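Local coordinates for single-stranded DNA-binding protein (Thermus aquaticus, PDB 2IHF) that binds single-stranded DNA as a homodimer and probably recruits partner proteins to it during DNA replication, recombination and repair, at residues M1-N6 with I132-L137; L195-R200 with V219-L224. The protein carries 1 engineered substitution. One frame throughout, in Å; residues are numbered along the deposited sequence.

Contact 1: M1-N6 with I132-L137; sequences MARGLN and ILMGNL
Leu5 and Met134 form the one antiparallel hydrogen-bonded pair that joins residues 1-6 to 132-137, and two backbone bonds close its ring. Leu5 N gives to Met134 O at 3.0 Å, and Met134 N returns a bond to Leu5 O at 3.1 Å. Both donors sit tilted out of the carbonyl planes, the second by 31°. The CA of Gly4 adds a C-H...O contact to Met134 O, 3.3 Å away, so that carbonyl is met from two residues of the partner.

The Leu5 side chain can be followed outward. Its CB lies 3.6 Å from Met134 CB, the closest apolar touch of the pair. With CG anti to the backbone N (chi1 -175°), CD2 is carried to Ile132, 3.6 Å from its CG2, with Met134 CE beside it at 4.0 Å. This face is also met by the second subunit, whose Phe9 packs on Ile132 and whose Glu79 packs on Leu5.

Arg3 leaves the backbone away from the strand and bends back at chi2 and chi3, which brings its guanidinium over residues 134-136. NH1 makes a weak bond to Gly135 O, 2.9 Å long, with the carbonyl oxygen at the edge of the group. The side chain of Asn136 crosses that of Arg3 obliquely, the amide and guanidinium planes 51° apart.

On the other sheet face, Asn6 runs alongside Leu133, and its ND2 bonds to Leu82 O. Strand 5-22 of the first OB-fold domain is thereby paired antiparallel with strand 128-145 of the second, making one continuous sheet within a chain. The chemistry is mainly backbone pairing and apolar packing, with one weak hydrogen bond from an arginine to a backbone carbonyl where the register ends.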
ATOM      1  N   MET A   1      -9.264  -8.353   1.589  1.00 65.14           N
ATOM      2  CA  MET A   1      -8.735  -9.102   0.418  1.00 67.73           C
ATOM      3  C   MET A   1      -9.886  -9.912  -0.157  1.00 57.85           C
ATOM      4  O   MET A   1     -10.615  -9.441  -1.029  1.00 35.01           O
ATOM      5  CB  MET A   1      -7.583 -10.014   0.865  1.00 73.97           C
ATOM      6  CG  MET A   1      -6.903 -10.813  -0.247  1.00 81.58           C
ATOM      7  SD  MET A   1      -5.127 -11.058   0.066  1.00 80.39           S
ATOM      8  CE  MET A   1      -5.176 -12.152   1.442  1.00 76.47           C
ATOM      9  N   ALA A   2     -10.042 -11.134   0.334  1.00 61.94           N
ATOM     10  CA  ALA A   2     -11.134 -12.001  -0.105  1.00 66.70           C
ATOM     11  C   ALA A   2     -12.282 -11.688   0.864  1.00 67.66           C
ATOM     12  O   ALA A   2     -13.402 -12.211   0.754  1.00 90.30           O
ATOM     13  CB  ALA A   2     -10.713 -13.480  -0.002  1.00 60.43           C
ATOM     14  N   ARG A   3     -11.946 -10.809   1.808  1.00 56.70           N
ATOM     15  CA  ARG A   3     -12.809 -10.322   2.881  1.00 46.96           C
ATOM     16  C   ARG A   3     -11.847  -9.694   3.870  1.00 32.96           C
ATOM     17  O   ARG A   3     -11.807  -8.484   4.016  1.00 32.38           O
ATOM     18  CB  ARG A   3     -13.529 -11.458   3.592  1.00 56.14           C
ATOM     19  CG  ARG A   3     -14.090 -11.052   4.945  1.00 53.96           C
ATOM     20  CD  ARG A   3     -15.519 -10.578   4.814  1.00 49.88           C
ATOM     21  NE  ARG A   3     -15.631  -9.234   4.265  1.00 50.88           N
ATOM     22  CZ  ARG A   3     -15.228  -8.140   4.903  1.00 44.23           C
ATOM     23  NH1 ARG A   3     -14.683  -8.241   6.109  1.00 56.81           N
ATOM     24  NH2 ARG A   3     -15.379  -6.943   4.346  1.00 32.90           N
ATOM     25  N   GLY A   4     -11.066 -10.533   4.548  1.00 24.27           N
ATOM     26  CA  GLY A   4     -10.097 -10.037   5.512  1.00 21.92           C
ATOM     27  C   GLY A   4      -8.842  -9.568   4.797  1.00 25.37           C
ATOM     28  O   GLY A   4      -8.347 -10.238   3.896  1.00 27.44           O
ATOM     29  N   LEU A   5      -8.332  -8.406   5.176  1.00 22.23           N
ATOM     30  CA  LEU A   5      -7.131  -7.874   4.551  1.00 20.82           C
ATOM     31  C   LEU A   5      -6.343  -7.229   5.671  1.00 20.70           C
ATOM     32  O   LEU A   5      -6.910  -6.586   6.551  1.00 16.79           O
ATOM     33  CB  LEU A   5      -7.475  -6.854   3.461  1.00 17.29           C
ATOM     34  CG  LEU A   5      -6.301  -6.308   2.653  1.00 25.63           C
ATOM     35  CD1 LEU A   5      -5.612  -7.449   1.928  1.00 31.07           C
ATOM     36  CD2 LEU A   5      -6.799  -5.272   1.673  1.00 22.07           C
ATOM     37  N   ASN A   6      -5.028  -7.389   5.625  1.00 17.75           N
ATOM     38  CA  ASN A   6      -4.175  -6.890   6.687  1.00 16.99           C
ATOM     39  C   ASN A   6      -2.806  -6.584   6.099  1.00 18.86           C
ATOM     40  O   ASN A   6      -2.028  -7.497   5.854  1.00 15.86           O
ATOM     41  CB  ASN A   6      -4.075  -7.997   7.743  1.00 23.84           C
ATOM     42  CG  ASN A   6      -3.245  -7.613   8.937  1.00 22.71           C
ATOM     43  OD1 ASN A   6      -2.479  -6.656   8.910  1.00 22.65           O
ATOM     44  ND2 ASN A   6      -3.386  -8.382  10.000  1.00 22.13           N
ATOM     45  N   ILE A 132      -3.627  -0.923   5.521  1.00 12.34           N
ATOM     46  CA  ILE A 132      -4.859  -1.208   4.790  1.00 14.08           C
ATOM     47  C   ILE A 132      -5.495  -2.375   5.519  1.00 14.84           C
ATOM     48  O   ILE A 132      -4.887  -3.431   5.657  1.00 18.22           O
ATOM     49  CB  ILE A 132      -4.642  -1.659   3.343  1.00 20.02           C
ATOM     50  CG1 ILE A 132      -3.942  -0.574   2.528  1.00 16.98           C
ATOM     51  CG2 ILE A 132      -5.988  -1.960   2.711  1.00 17.05           C
ATOM     52  CD1 ILE A 132      -3.826  -0.913   1.046  1.00 28.59           C
ATOM     53  N   LEU A 133      -6.716  -2.185   5.996  1.00 14.49           N
ATOM     54  CA  LEU A 133      -7.423  -3.253   6.691  1.00 11.49           C
ATOM     55  C   LEU A 133      -8.814  -3.445   6.096  1.00 12.61           C
ATOM     56  O   LEU A 133      -9.435  -2.501   5.601  1.00 13.78           O
ATOM     57  CB  LEU A 133      -7.601  -2.933   8.187  1.00 12.96           C
ATOM     58  CG  LEU A 133      -6.444  -2.651   9.143  1.00 18.54           C
ATOM     59  CD1 LEU A 133      -7.037  -2.389  10.519  1.00 23.49           C
ATOM     60  CD2 LEU A 133      -5.473  -3.802   9.204  1.00 13.97           C
ATOM     61  N   MET A 134      -9.290  -4.682   6.127  1.00 14.35           N
ATOM     62  CA  MET A 134     -10.646  -4.974   5.696  1.00 14.53           C
ATOM     63  C   MET A 134     -11.118  -6.058   6.648  1.00 20.62           C
ATOM     64  O   MET A 134     -10.403  -7.031   6.903  1.00 19.10           O
ATOM     65  CB  MET A 134     -10.698  -5.439   4.238  1.00 14.02           C
ATOM     66  CG  MET A 134     -12.115  -5.658   3.724  1.00 28.89           C
ATOM     67  SD  MET A 134     -12.334  -5.379   1.938  1.00 31.66           S
ATOM     68  CE  MET A 134     -10.747  -5.870   1.270  1.00 20.50           C
ATOM     69  N   GLY A 135     -12.300  -5.864   7.211  1.00 14.23           N
ATOM     70  CA  GLY A 135     -12.825  -6.842   8.137  1.00 17.46           C
ATOM     71  C   GLY A 135     -14.252  -6.511   8.498  1.00 20.56           C
ATOM     72  O   GLY A 135     -14.944  -5.831   7.741  1.00 19.08           O
ATOM     73  N   ASN A 136     -14.684  -6.973   9.666  1.00 19.03           N
ATOM     74  CA  ASN A 136     -16.049  -6.748  10.123  1.00 16.47           C
ATOM     75  C   ASN A 136     -16.055  -6.190  11.538  1.00 16.88           C
ATOM     76  O   ASN A 136     -15.256  -6.605  12.379  1.00 21.79           O
ATOM     77  CB  ASN A 136     -16.815  -8.066  10.062  1.00 24.60           C
ATOM     78  CG  ASN A 136     -17.080  -8.513   8.633  1.00 22.67           C
ATOM     79  OD1 ASN A 136     -18.007  -8.032   7.993  1.00 33.36           O
ATOM     80  ND2 ASN A 136     -16.259  -9.424   8.127  1.00 25.60           N
ATOM     81  N   LEU A 137     -16.954  -5.246  11.801  1.00 15.55           N
ATOM     82  CA  LEU A 137     -17.039  -4.643  13.123  1.00 17.59           C
ATOM     83  C   LEU A 137     -17.418  -5.683  14.166  1.00 21.94           C
ATOM     84  O   LEU A 137     -18.314  -6.498  13.954  1.00 19.71           O
ATOM     85  CB  LEU A 137     -18.058  -3.496  13.131  1.00 18.05           C
ATOM     86  CG  LEU A 137     -17.844  -2.355  12.132  1.00 24.71           C
ATOM     87  CD1 LEU A 137     -18.790  -1.218  12.482  1.00 27.46           C
ATOM     88  CD2 LEU A 137     -16.407  -1.863  12.167  1.00 35.67           C
TER

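Contact 2: L195-R200 with V219-L224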
ATOM      1  N   LEU A 195     -15.972  -3.530   6.599  1.00 15.60           N
ATOM      2  CA  LEU A 195     -15.322  -2.243   6.490  1.00 13.53           C
ATOM      3  C   LEU A 195     -13.909  -2.330   5.917  1.00 17.64           C
ATOM      4  O   LEU A 195     -13.155  -3.255   6.226  1.00 16.25           O
ATOM      5  CB  LEU A 195     -15.291  -1.570   7.857  1.00 18.70           C
ATOM      6  CG  LEU A 195     -14.762  -0.133   7.881  1.00 15.47           C
ATOM      7  CD1 LEU A 195     -15.758   0.800   7.201  1.00 18.42           C
ATOM      8  CD2 LEU A 195     -14.526   0.288   9.320  1.00 14.76           C
ATOM      9  N   LEU A 196     -13.586  -1.367   5.052  1.00 15.57           N
ATOM     10  CA  LEU A 196     -12.265  -1.235   4.435  1.00 14.36           C
ATOM     11  C   LEU A 196     -11.648   0.002   5.067  1.00 15.66           C
ATOM     12  O   LEU A 196     -12.235   1.083   5.024  1.00 12.96           O
ATOM     13  CB  LEU A 196     -12.362  -1.014   2.915  1.00 13.10           C
ATOM     14  CG  LEU A 196     -11.072  -0.525   2.230  1.00 15.97           C
ATOM     15  CD1 LEU A 196      -9.970  -1.555   2.425  1.00 21.07           C
ATOM     16  CD2 LEU A 196     -11.310  -0.276   0.749  1.00 12.53           C
ATOM     17  N   VAL A 197     -10.476  -0.154   5.664  1.00 11.02           N
ATOM     18  CA  VAL A 197      -9.798   0.965   6.294  1.00 11.74           C
ATOM     19  C   VAL A 197      -8.453   1.259   5.656  1.00 17.76           C
ATOM     20  O   VAL A 197      -7.668   0.356   5.392  1.00 15.93           O
ATOM     21  CB  VAL A 197      -9.518   0.702   7.796  1.00 13.54           C
ATOM     22  CG1 VAL A 197      -8.899   1.952   8.443  1.00 17.86           C
ATOM     23  CG2 VAL A 197     -10.801   0.289   8.506  1.00 13.69           C
ATOM     24  N   ILE A 198      -8.192   2.529   5.404  1.00 12.08           N
ATOM     25  CA  ILE A 198      -6.904   2.933   4.868  1.00 17.37           C
ATOM     26  C   ILE A 198      -6.443   4.037   5.815  1.00 16.74           C
ATOM     27  O   ILE A 198      -7.109   5.060   5.960  1.00 18.88           O
ATOM     28  CB  ILE A 198      -7.045   3.425   3.416  1.00 19.32           C
ATOM     29  CG1 ILE A 198      -7.512   2.247   2.545  1.00 27.04           C
ATOM     30  CG2 ILE A 198      -5.725   3.985   2.911  1.00 19.10           C
ATOM     31  CD1 ILE A 198      -7.656   2.563   1.094  1.00 28.74           C
ATOM     32  N   GLY A 199      -5.325   3.817   6.493  1.00 14.61           N
ATOM     33  CA  GLY A 199      -4.860   4.813   7.439  1.00 16.03           C
ATOM     34  C   GLY A 199      -3.421   4.684   7.885  1.00 13.51           C
ATOM     35  O   GLY A 199      -2.586   4.185   7.132  1.00 12.97           O
ATOM     36  N   ARG A 200      -3.150   5.144   9.109  1.00 19.09           N
ATOM     37  CA  ARG A 200      -1.821   5.140   9.704  1.00 16.30           C
ATOM     38  C   ARG A 200      -1.811   4.368  11.017  1.00 16.05           C
ATOM     39  O   ARG A 200      -2.809   4.313  11.727  1.00 16.86           O
ATOM     40  CB  ARG A 200      -1.365   6.577   9.982  1.00 19.16           C
ATOM     41  CG  ARG A 200      -1.517   7.484   8.787  1.00 30.71           C
ATOM     42  CD  ARG A 200      -0.834   8.824   8.994  1.00 38.40           C
ATOM     43  NE  ARG A 200      -0.976   9.727   7.841  1.00 37.66           N
ATOM     44  CZ  ARG A 200      -0.443   9.533   6.631  1.00 35.89           C
ATOM     45  NH1 ARG A 200       0.289   8.450   6.375  1.00 43.81           N
ATOM     46  NH2 ARG A 200      -0.630  10.437   5.677  1.00 45.35           N
ATOM     47  N   VAL A 219      -5.179   1.955  14.655  1.00 15.76           N
ATOM     48  CA  VAL A 219      -5.131   2.551  13.324  1.00 12.82           C
ATOM     49  C   VAL A 219      -5.969   3.838  13.268  1.00 22.86           C
ATOM     50  O   VAL A 219      -7.106   3.869  13.719  1.00 24.79           O
ATOM     51  CB  VAL A 219      -5.661   1.548  12.248  1.00 15.14           C
ATOM     52  CG1 VAL A 219      -5.776   2.233  10.888  1.00 15.43           C
ATOM     53  CG2 VAL A 219      -4.743   0.329  12.160  1.00 18.64           C
ATOM     54  N   GLU A 220      -5.383   4.905  12.730  1.00 18.42           N
ATOM     55  CA  GLU A 220      -6.077   6.184  12.582  1.00 15.96           C
ATOM     56  C   GLU A 220      -6.518   6.192  11.119  1.00 18.60           C
ATOM     57  O   GLU A 220      -5.683   6.186  10.219  1.00 15.79           O
ATOM     58  CB  GLU A 220      -5.105   7.337  12.847  1.00 20.28           C
ATOM     59  CG  GLU A 220      -5.758   8.694  13.023  1.00 32.98           C
ATOM     60  CD  GLU A 220      -5.769   9.151  14.479  1.00 41.65           C
ATOM     61  OE1 GLU A 220      -6.471   8.531  15.308  1.00 34.37           O
ATOM     62  OE2 GLU A 220      -5.061  10.128  14.801  1.00 80.92           O
ATOM     63  N   ALA A 221      -7.821   6.206  10.877  1.00 17.57           N
ATOM     64  CA  ALA A 221      -8.323   6.160   9.509  1.00 21.85           C
ATOM     65  C   ALA A 221      -8.193   7.436   8.692  1.00 19.80           C
ATOM     66  O   ALA A 221      -8.455   8.531   9.185  1.00 21.14           O
ATOM     67  CB  ALA A 221      -9.783   5.711   9.508  1.00 30.58           C
ATOM     68  N   LEU A 222      -7.788   7.273   7.433  1.00 19.65           N
ATOM     69  CA  LEU A 222      -7.657   8.376   6.476  1.00 21.62           C
ATOM     70  C   LEU A 222      -8.783   8.240   5.455  1.00 18.80           C
ATOM     71  O   LEU A 222      -9.254   9.225   4.901  1.00 20.07           O
ATOM     72  CB  LEU A 222      -6.309   8.306   5.754  1.00 23.68           C
ATOM     73  CG  LEU A 222      -5.052   8.364   6.620  1.00 32.64           C
ATOM     74  CD1 LEU A 222      -3.826   8.290   5.737  1.00 29.00           C
ATOM     75  CD2 LEU A 222      -5.040   9.637   7.420  1.00 35.48           C
ATOM     76  N   ARG A 223      -9.193   6.994   5.218  1.00 16.88           N
ATOM     77  CA  ARG A 223     -10.278   6.643   4.293  1.00 19.36           C
ATOM     78  C   ARG A 223     -11.079   5.514   4.941  1.00 15.02           C
ATOM     79  O   ARG A 223     -10.499   4.663   5.602  1.00 14.90           O
ATOM     80  CB  ARG A 223      -9.743   6.089   2.953  1.00 21.58           C
ATOM     81  CG  ARG A 223      -8.810   6.971   2.124  1.00 24.46           C
ATOM     82  CD  ARG A 223      -9.517   8.175   1.507  1.00 22.93           C
ATOM     83  NE  ARG A 223      -8.653   8.896   0.566  1.00 28.07           N
ATOM     84  CZ  ARG A 223      -8.498   8.570  -0.717  1.00 25.99           C
ATOM     85  NH1 ARG A 223      -9.155   7.535  -1.226  1.00 25.77           N
ATOM     86  NH2 ARG A 223      -7.678   9.270  -1.490  1.00 29.71           N
ATOM     87  N   LEU A 224     -12.398   5.512   4.755  1.00 16.44           N
ATOM     88  CA  LEU A 224     -13.272   4.433   5.246  1.00 15.34           C
ATOM     89  C   LEU A 224     -14.279   4.136   4.128  1.00 20.59           C
ATOM     90  O   LEU A 224     -14.863   5.057   3.565  1.00 19.22           O
ATOM     91  CB  LEU A 224     -14.028   4.830   6.525  1.00 17.25           C
ATOM     92  CG  LEU A 224     -13.245   4.992   7.836  1.00 16.60           C
ATOM     93  CD1 LEU A 224     -14.204   5.366   8.956  1.00 18.18           C
ATOM     94  CD2 LEU A 224     -12.512   3.694   8.167  1.00 15.99           C
TER
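Arg200 sets out with CG anti to its carbonyl carbon (chi1 -50°) and stays extended from CG to NE, while Leu222, turned the same way about its first bond (chi1 -59°), rises to cross it at about a right angle. Leu222 CD1 then sits over the centre of one guanidinium face, 3.7 Å from Arg200 CZ. Arg200 NH1 bonds outside the pair to Asn129 O. With an alanine in place of Arg200, Leu222 CD1 would probably be left without its cover and Asn129 O without this donor.

Next to this pair the strands form a classic beta bulge: Leu222 and Arg223 both face Ile198. Ile198 O takes two N-H groups in its carbonyl plane, from Leu222 N at 2.7 Å and from Arg223 N at 2.9 Å. Gly199 CA lies 3.2 Å from Glu220 O; a CB on it would clash with that oxygen. Past the bulge, Glu220 N reaches Arg200 O at 2.8 Å.

The face bearing Val197 and Leu224 is apolar. Val197 CG1 meets Val219 CG1 tip to tip, and Val197 CG2 lies 3.8 Å from CD2 of Leu224, whose side chain also touches helix 180-186. The bulge thus lets strand 194-203 pair on both sides of a chain corner, as befits a curled OB barrel, with this side inward and Ile198, Arg200, Glu220 and Arg223 on the other, where Arg223 bonds to Ala127 O of the second subunit.

Both contacts are largely buried and meet through adjacent strands of one sheet: strand 128-145 carries half of contact 1, strand 194-203 half of contact 2, and Leu133 O probably accepts a hydrogen bond from Val197 N at 2.6 Å. Contact 1 joins the two OB domains of a chain by regular pairing; contact 2 lies within the second domain and bends its sheet through a bulge. The Leu5, Ile132 and Met134 side of contact 1 meets the second subunit. In contact 2, Val197 and Leu224 face the domain's own core, Leu222 is exposed, and Leu196, Ile198 and Arg223 reach the second subunit. Arg3 binds a carbonyl weakly, whereas Arg200 has a leucine methyl over its guanidinium face.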